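Long-range contacts in ribonucleoside-diphosphate reductase (PDB 5IM3), which probably reduces ribonucleoside diphosphates to deoxyribonucleotides for DNA synthesis, under allosteric control, and is captured here with bound dATP: residues P821-D826 and Q835-I840; K814-W819 and P841-D846; Q790-K795 and T803-Y808. All blocks are in the same frame, centred on the assembly; numbering follows the deposited sequence.

Interaction 1: residues P821-D826 and Q835-I840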
# COMPACT_ATOMS: atom_id res chain seq x y z
N PRO A 821 -27.48 13.37 33.34
CA PRO A 821 -26.84 12.07 33.05
C PRO A 821 -26.59 11.80 31.58
O PRO A 821 -25.52 11.26 31.25
CB PRO A 821 -27.84 11.07 33.65
CG PRO A 821 -28.44 11.80 34.79
CD PRO A 821 -28.54 13.24 34.36
N VAL A 822 -27.51 12.14 30.68
CA VAL A 822 -27.30 11.83 29.27
C VAL A 822 -26.11 12.62 28.73
O VAL A 822 -25.31 12.10 27.93
CB VAL A 822 -28.57 12.09 28.44
CG1 VAL A 822 -29.71 11.21 28.92
CG2 VAL A 822 -28.97 13.56 28.50
N MET A 823 -25.96 13.88 29.16
CA MET A 823 -24.80 14.66 28.74
C MET A 823 -23.50 14.00 29.19
O MET A 823 -22.52 13.97 28.44
CB MET A 823 -24.90 16.08 29.30
CG MET A 823 -23.71 16.98 28.98
SD MET A 823 -23.46 17.23 27.20
CE MET A 823 -24.96 18.10 26.76
N VAL A 824 -23.48 13.47 30.42
CA VAL A 824 -22.29 12.78 30.91
C VAL A 824 -22.01 11.55 30.05
O VAL A 824 -20.86 11.27 29.71
CB VAL A 824 -22.47 12.40 32.39
CG1 VAL A 824 -21.32 11.52 32.87
CG2 VAL A 824 -22.57 13.66 33.24
N ASN A 825 -23.05 10.79 29.71
CA ASN A 825 -22.87 9.60 28.89
C ASN A 825 -22.39 9.95 27.49
O ASN A 825 -21.68 9.16 26.86
CB ASN A 825 -24.17 8.80 28.83
CG ASN A 825 -24.00 7.48 28.10
OD1 ASN A 825 -23.49 6.51 28.66
ND2 ASN A 825 -24.46 7.43 26.85
N ASP A 826 -22.78 11.13 26.98
CA ASP A 826 -22.31 11.55 25.66
C ASP A 826 -20.85 11.98 25.70
O ASP A 826 -20.09 11.69 24.77
CB ASP A 826 -23.19 12.68 25.13
CG ASP A 826 -24.52 12.19 24.59
OD1 ASP A 826 -24.62 11.00 24.24
OD2 ASP A 826 -25.47 13.00 24.50
N GLN A 835 -17.81 18.89 20.45
CA GLN A 835 -18.20 18.90 19.05
C GLN A 835 -19.18 17.77 18.78
O GLN A 835 -19.23 16.76 19.49
CB GLN A 835 -16.97 18.77 18.15
CG GLN A 835 -16.55 20.07 17.46
CD GLN A 835 -16.19 21.17 18.44
OE1 GLN A 835 -15.58 20.92 19.48
NE2 GLN A 835 -16.57 22.40 18.11
N GLN A 836 -19.99 17.95 17.73
CA GLN A 836 -20.91 16.93 17.24
C GLN A 836 -21.71 16.28 18.37
O GLN A 836 -21.98 15.08 18.37
CB GLN A 836 -20.16 15.87 16.42
CG GLN A 836 -19.25 14.93 17.21
CD GLN A 836 -18.62 13.87 16.32
OE1 GLN A 836 -19.01 13.71 15.16
NE2 GLN A 836 -17.65 13.14 16.86
N ILE A 837 -22.13 17.09 19.34
CA ILE A 837 -23.26 16.75 20.20
C ILE A 837 -24.26 17.89 20.07
O ILE A 837 -23.95 19.04 20.41
CB ILE A 837 -22.87 16.46 21.65
CG1 ILE A 837 -22.70 17.74 22.46
CG2 ILE A 837 -21.58 15.63 21.72
CD1 ILE A 837 -22.14 17.45 23.84
N GLU A 838 -25.45 17.57 19.57
CA GLU A 838 -26.40 18.57 19.10
C GLU A 838 -26.82 19.54 20.20
O GLU A 838 -26.98 20.74 19.95
CB GLU A 838 -27.63 17.88 18.50
CG GLU A 838 -28.47 17.08 19.50
CD GLU A 838 -27.70 15.96 20.18
OE1 GLU A 838 -26.86 15.32 19.50
OE2 GLU A 838 -27.90 15.74 21.39
N ARG A 839 -27.03 19.04 21.42
CA ARG A 839 -27.66 19.85 22.45
C ARG A 839 -26.80 21.02 22.91
O ARG A 839 -27.34 21.99 23.45
CB ARG A 839 -28.02 18.98 23.65
CG ARG A 839 -29.20 18.06 23.39
CD ARG A 839 -29.35 17.05 24.51
NE ARG A 839 -29.60 17.71 25.79
CZ ARG A 839 -29.07 17.33 26.95
NH1 ARG A 839 -28.24 16.30 27.02
NH2 ARG A 839 -29.37 18.00 28.06
N ILE A 840 -25.49 20.97 22.71
CA ILE A 840 -24.62 22.05 23.16
C ILE A 840 -24.62 23.16 22.10
O ILE A 840 -24.37 22.87 20.92
CB ILE A 840 -23.20 21.54 23.42
CG1 ILE A 840 -23.17 20.84 24.78
CG2 ILE A 840 -22.18 22.68 23.38
CD1 ILE A 840 -21.75 20.47 25.25

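Interaction 2: residues K814-W819 and P841-D846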
# COMPACT_ATOMS: atom_id res chain seq x y z
N LYS A 814 -24.25 23.86 33.26
CA LYS A 814 -25.29 24.07 34.26
C LYS A 814 -26.10 25.32 33.94
O LYS A 814 -27.34 25.30 34.00
CB LYS A 814 -24.66 24.19 35.65
CG LYS A 814 -24.11 22.89 36.18
CD LYS A 814 -23.49 23.11 37.54
CE LYS A 814 -23.23 21.81 38.26
NZ LYS A 814 -22.88 22.05 39.68
N ALA A 815 -25.42 26.42 33.61
CA ALA A 815 -26.13 27.65 33.26
C ALA A 815 -27.12 27.42 32.13
O ALA A 815 -28.25 27.93 32.17
CB ALA A 815 -25.12 28.74 32.89
N ARG A 816 -26.72 26.67 31.11
CA ARG A 816 -27.62 26.33 30.02
C ARG A 816 -28.68 25.31 30.42
O ARG A 816 -29.60 25.05 29.63
CB ARG A 816 -26.82 25.78 28.83
CG ARG A 816 -25.73 26.70 28.32
CD ARG A 816 -26.29 27.92 27.62
NE ARG A 816 -25.28 28.60 26.82
CZ ARG A 816 -24.36 29.43 27.31
NH1 ARG A 816 -24.33 29.69 28.61
NH2 ARG A 816 -23.47 29.99 26.50
N GLY A 817 -28.58 24.72 31.61
CA GLY A 817 -29.45 23.62 31.97
C GLY A 817 -29.16 22.34 31.22
O GLY A 817 -30.05 21.49 31.09
N LEU A 818 -27.93 22.16 30.73
CA LEU A 818 -27.55 21.02 29.91
C LEU A 818 -26.64 20.05 30.64
O LEU A 818 -25.94 19.26 29.99
CB LEU A 818 -26.87 21.50 28.62
CG LEU A 818 -27.71 22.34 27.65
CD1 LEU A 818 -26.81 22.92 26.55
CD2 LEU A 818 -28.83 21.52 27.04
N TRP A 819 -26.62 20.08 31.97
CA TRP A 819 -25.81 19.15 32.76
C TRP A 819 -26.74 18.11 33.37
O TRP A 819 -27.49 18.40 34.31
CB TRP A 819 -25.03 19.90 33.84
CG TRP A 819 -24.09 19.01 34.61
CD1 TRP A 819 -24.14 18.73 35.95
CD2 TRP A 819 -22.96 18.28 34.09
NE1 TRP A 819 -23.11 17.88 36.29
CE2 TRP A 819 -22.38 17.59 35.17
CE3 TRP A 819 -22.39 18.16 32.82
CZ2 TRP A 819 -21.25 16.78 35.02
CZ3 TRP A 819 -21.27 17.35 32.68
CH2 TRP A 819 -20.71 16.68 33.77
N PRO A 841 -24.88 24.41 22.47
CA PRO A 841 -24.89 25.48 21.47
C PRO A 841 -23.50 25.74 20.92
O PRO A 841 -22.48 25.36 21.50
CB PRO A 841 -25.42 26.69 22.25
CG PRO A 841 -25.12 26.39 23.67
CD PRO A 841 -25.23 24.91 23.81
N GLN A 842 -23.47 26.42 19.77
CA GLN A 842 -22.22 26.57 19.03
C GLN A 842 -21.21 27.42 19.79
O GLN A 842 -20.00 27.22 19.62
CB GLN A 842 -22.50 27.18 17.65
CG GLN A 842 -21.32 27.10 16.69
CD GLN A 842 -20.93 25.67 16.35
OE1 GLN A 842 -21.78 24.80 16.24
NE2 GLN A 842 -19.63 25.44 16.20
N ASP A 843 -21.67 28.35 20.62
CA ASP A 843 -20.73 29.17 21.39
C ASP A 843 -19.93 28.33 22.37
O ASP A 843 -18.77 28.65 22.66
CB ASP A 843 -21.48 30.28 22.13
CG ASP A 843 -22.40 29.75 23.20
OD1 ASP A 843 -23.14 28.78 22.92
OD2 ASP A 843 -22.37 30.29 24.33
N LEU A 844 -20.53 27.26 22.91
CA LEU A 844 -19.80 26.37 23.81
C LEU A 844 -19.00 25.32 23.05
O LEU A 844 -17.96 24.88 23.54
CB LEU A 844 -20.77 25.69 24.77
CG LEU A 844 -20.94 26.36 26.14
CD1 LEU A 844 -21.13 27.86 26.00
CD2 LEU A 844 -22.11 25.74 26.90
N LYS A 845 -19.46 24.91 21.87
CA LYS A 845 -18.64 24.02 21.04
C LYS A 845 -17.31 24.67 20.71
O LYS A 845 -16.27 24.00 20.65
CB LYS A 845 -19.39 23.64 19.77
CG LYS A 845 -20.53 22.64 19.96
CD LYS A 845 -21.05 22.15 18.62
CE LYS A 845 -21.99 20.97 18.78
NZ LYS A 845 -23.26 21.36 19.46
N ASP A 846 -17.31 25.99 20.48
CA ASP A 846 -16.08 26.71 20.18
C ASP A 846 -15.25 26.95 21.43
O ASP A 846 -14.03 26.78 21.41
CB ASP A 846 -16.41 28.04 19.50
CG ASP A 846 -17.14 27.86 18.18
OD1 ASP A 846 -16.93 26.81 17.53
OD2 ASP A 846 -17.93 28.75 17.80

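Interaction 3: residues Q790-K795 and T803-Y808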
# COMPACT_ATOMS: atom_id res chain seq x y z
N GLN A 790 -7.83 17.46 26.48
CA GLN A 790 -9.13 16.80 26.39
C GLN A 790 -9.95 17.19 27.61
O GLN A 790 -9.44 17.21 28.73
CB GLN A 790 -8.98 15.28 26.30
CG GLN A 790 -8.07 14.68 27.35
CD GLN A 790 -7.85 13.19 27.14
OE1 GLN A 790 -8.51 12.56 26.31
NE2 GLN A 790 -6.91 12.62 27.89
N ASN A 791 -11.23 17.49 27.38
CA ASN A 791 -12.14 17.90 28.44
C ASN A 791 -12.50 16.77 29.39
O ASN A 791 -13.21 17.01 30.37
CB ASN A 791 -13.42 18.48 27.84
CG ASN A 791 -13.16 19.71 26.99
OD1 ASN A 791 -12.44 20.62 27.40
ND2 ASN A 791 -13.74 19.74 25.79
N LEU A 792 -12.03 15.55 29.13
CA LEU A 792 -12.35 14.40 29.96
C LEU A 792 -11.18 13.43 29.94
O LEU A 792 -10.60 13.18 28.88
CB LEU A 792 -13.63 13.72 29.46
CG LEU A 792 -14.17 12.49 30.20
CD1 LEU A 792 -15.68 12.40 30.02
CD2 LEU A 792 -13.51 11.20 29.70
N TYR A 793 -10.83 12.90 31.11
CA TYR A 793 -9.83 11.85 31.20
C TYR A 793 -10.25 10.87 32.29
O TYR A 793 -10.98 11.23 33.22
CB TYR A 793 -8.42 12.40 31.49
CG TYR A 793 -8.25 13.05 32.84
CD1 TYR A 793 -7.86 12.31 33.95
CD2 TYR A 793 -8.45 14.42 33.01
CE1 TYR A 793 -7.68 12.90 35.19
CE2 TYR A 793 -8.28 15.02 34.24
CZ TYR A 793 -7.89 14.26 35.33
OH TYR A 793 -7.72 14.84 36.57
N VAL A 794 -9.79 9.63 32.16
CA VAL A 794 -10.27 8.53 33.00
C VAL A 794 -9.12 7.95 33.81
O VAL A 794 -8.58 6.89 33.48
CB VAL A 794 -10.95 7.45 32.14
CG1 VAL A 794 -12.29 7.94 31.65
CG2 VAL A 794 -10.08 7.07 30.94
N LYS A 795 -8.74 8.64 34.89
CA LYS A 795 -7.71 8.12 35.77
C LYS A 795 -8.15 6.78 36.35
O LYS A 795 -9.30 6.61 36.77
CB LYS A 795 -7.42 9.12 36.90
CG LYS A 795 -8.51 9.24 37.96
CD LYS A 795 -8.39 10.53 38.77
CE LYS A 795 -9.51 10.67 39.80
NZ LYS A 795 -9.37 9.72 40.94
N THR A 803 -13.65 9.08 36.34
CA THR A 803 -13.59 10.05 35.25
C THR A 803 -13.56 11.46 35.82
O THR A 803 -14.22 11.74 36.83
CB THR A 803 -14.78 9.89 34.30
OG1 THR A 803 -15.93 10.53 34.86
CG2 THR A 803 -15.10 8.42 34.06
N VAL A 804 -12.80 12.33 35.18
CA VAL A 804 -12.69 13.73 35.57
C VAL A 804 -13.03 14.59 34.37
O VAL A 804 -12.45 14.41 33.29
CB VAL A 804 -11.29 14.07 36.11
CG1 VAL A 804 -11.18 15.56 36.45
CG2 VAL A 804 -10.96 13.21 37.32
N ILE A 805 -13.97 15.52 34.55
CA ILE A 805 -14.48 16.35 33.47
C ILE A 805 -14.12 17.80 33.76
O ILE A 805 -14.26 18.27 34.89
CB ILE A 805 -16.01 16.18 33.31
CG1 ILE A 805 -16.34 14.71 33.08
CG2 ILE A 805 -16.54 17.05 32.17
CD1 ILE A 805 -17.83 14.41 32.99
N ASN A 806 -13.66 18.51 32.72
CA ASN A 806 -13.33 19.93 32.76
C ASN A 806 -14.29 20.67 33.68
O ASN A 806 -15.48 20.79 33.36
CB ASN A 806 -13.37 20.51 31.35
CG ASN A 806 -12.97 21.98 31.30
OD1 ASN A 806 -13.05 22.69 32.30
ND2 ASN A 806 -12.56 22.43 30.12
N PRO A 807 -13.82 21.18 34.83
CA PRO A 807 -14.74 21.88 35.75
C PRO A 807 -15.40 23.10 35.14
O PRO A 807 -16.52 23.45 35.53
CB PRO A 807 -13.83 22.26 36.93
CG PRO A 807 -12.69 21.32 36.85
CD PRO A 807 -12.47 21.06 35.40
N TYR A 808 -14.74 23.78 34.19
CA TYR A 808 -15.34 24.95 33.57
C TYR A 808 -16.45 24.54 32.60
O TYR A 808 -17.47 25.23 32.50
CB TYR A 808 -14.27 25.77 32.85
CG TYR A 808 -13.24 26.37 33.79
CD1 TYR A 808 -12.14 25.62 34.21
CD2 TYR A 808 -13.35 27.67 34.25
CE1 TYR A 808 -11.20 26.16 35.06
CE2 TYR A 808 -12.41 28.22 35.10
CZ TYR A 808 -11.34 27.46 35.50
OH TYR A 808 -10.39 28.00 36.35

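Interaction 1: residues P821-D826 and Q835-I840
M823 meets three side chains of 835-840 with the last two atoms of its chain. Its SD lies 3.6 Å from CD1 of I837, while CE reaches both I840 CG1, at 3.8 Å, and R839 NH1, also at 3.8 Å. The torsions explain this: CG starts anti to the backbone N (chi1 178°), and bends at chi2 and chi3 then curl the thioether so that its methyl covers one face of the R839 guanidinium. V822 adds CG2, which approaches NH1 of R839 obliquely to 3.2 Å, a close contact for a methyl and a nitrogen.

Further out, the guanidinium is fixed by D820, just before helix 821-829: D820 OD2 forms a salt bridge with R839 NH2, and D820 OD1 accepts from M823 N. One carboxylate therefore ties the arginine to the first turn of the helix. I837 and I840 sit at the two ends of a type I beta turn, which brings both against M823, and K845 NZ bonds to I837 O. L813 of helix 807-815 also packs on M823 and I840. Beyond them, T54 of the second subunit packs on V822 and D47 of that subunit on R839; both belong to its helix 46-60, in an ATP cone. The contact thus joins buried apolar packing to a methyl-covered arginine, its charge probably balanced by D820, at the place where the second subunit packs.

Interaction 2: residues K814-W819 and P841-D846
R816 and D843 supply the ionic part of this contact, a salt bridge between R816 NH2 and D843 OD2. The modelled separation of 2.5 Å is very short and the N-H...O angle is only 128°, so the exact length is doubtful. The relative pose is clearer: the two groups come from opposite directions with their planes 13° apart, and the carboxylate meets the guanidinium at its edge. A bend at chi2 (-71°) turns the arginine chain so that its guanidinium reaches D843.

Apolar atoms also line one face and part of the edge of the guanidinium. L844 places CD2 over one face, 4.2 Å above the plane and displaced toward the rim, and its CD1 comes within 3.2 Å of R816 NH2. P841 CG lies near the plane at the edge, 3.9 Å from R816 NE. The adjacent ring atom of P841, CD, meets CD1 of L818 tip to tip at 3.7 Å; L818 also packs on R839 and on L813 of helix 807-815.

Backbone geometry sets both partners. On one side, G817 has positive phi and closes helix 807-815 in a Schellman motif, with G817 N bonded to K814 O at 2.8 Å. On the other, P841 is the N-cap residue of helix 842-847, so D843 stands in its first turn.

An acidic group there would probably interact favourably with the helix N-terminus as well as with the arginine. At this surface site the pair links a helix end to a helix start, with leucine and proline probably limiting how the guanidinium can turn.

Interaction 3: residues Q790-K795 and T803-Y808
Y793 and V804 lie side by side and point the same way, with the valine over one face of the tyrosine ring. V804 CB stands 3.8 Å from the ring centroid, 25° off the normal, which defines a CH-pi contact. It is offset toward the phenolic end, as the 3.5 Å between V804 CG1 and Y793 OH confirms. Chi1 of 66° sets Y793 CG between its backbone N and carbonyl carbon, which leans the ring over V804.

The backbones beneath them form an antiparallel hydrogen-bonded pair, with V804 N to Y793 O at 2.9 Å and Y793 N to V804 O at 3.1 Å. On the opposite face of this beta hairpin, L792 CD1 meets I805 CG1 at 3.9 Å, crossing at a slant; L827 of helix 821-829 packs on L792, and W819 on I805.

Just beyond the paired strands, N806 N donates to N791 O at 2.8 Å. The amides of N791 and N806 run alongside with planes 40° apart. N806 ND2 reaches N791 OD1 at 3.3 Å, within its own amide plane but above the plane of the acceptor carbonyl. N791 ND2 is held by the carbonyls of Y848 and G832. At the helix 807-815 N-cap, N806 OD1 accepts from Y808 N at 2.8 Å. Both ends of the N806 amide are therefore engaged, which probably fixes its flip and couples the end of the hairpin to the start of the helix.

How the interactions relate
Along the chain interaction 3 closes first; interaction 1 then lies nested inside the loop that interaction 2 closes. All three belong to the barrel domain of the reductase. Helix 807-815 starts within 803-808 and ends within 814-819, joining interactions 3 and 2, whose centres are 16 Å apart and which touch where W819 CH2 packs 3.7 Å from I805 CD1. Interactions 1 and 2 have centres 10 Å apart and meet through K845 O, a probable acceptor for Q835 NE2 at 3.0 Å. Interactions 1 and 3 do not touch, with nearest atoms about 5 Å apart. Hairpin and three successive helices thus form one compact unit, whose interaction 1 side meets the second subunit.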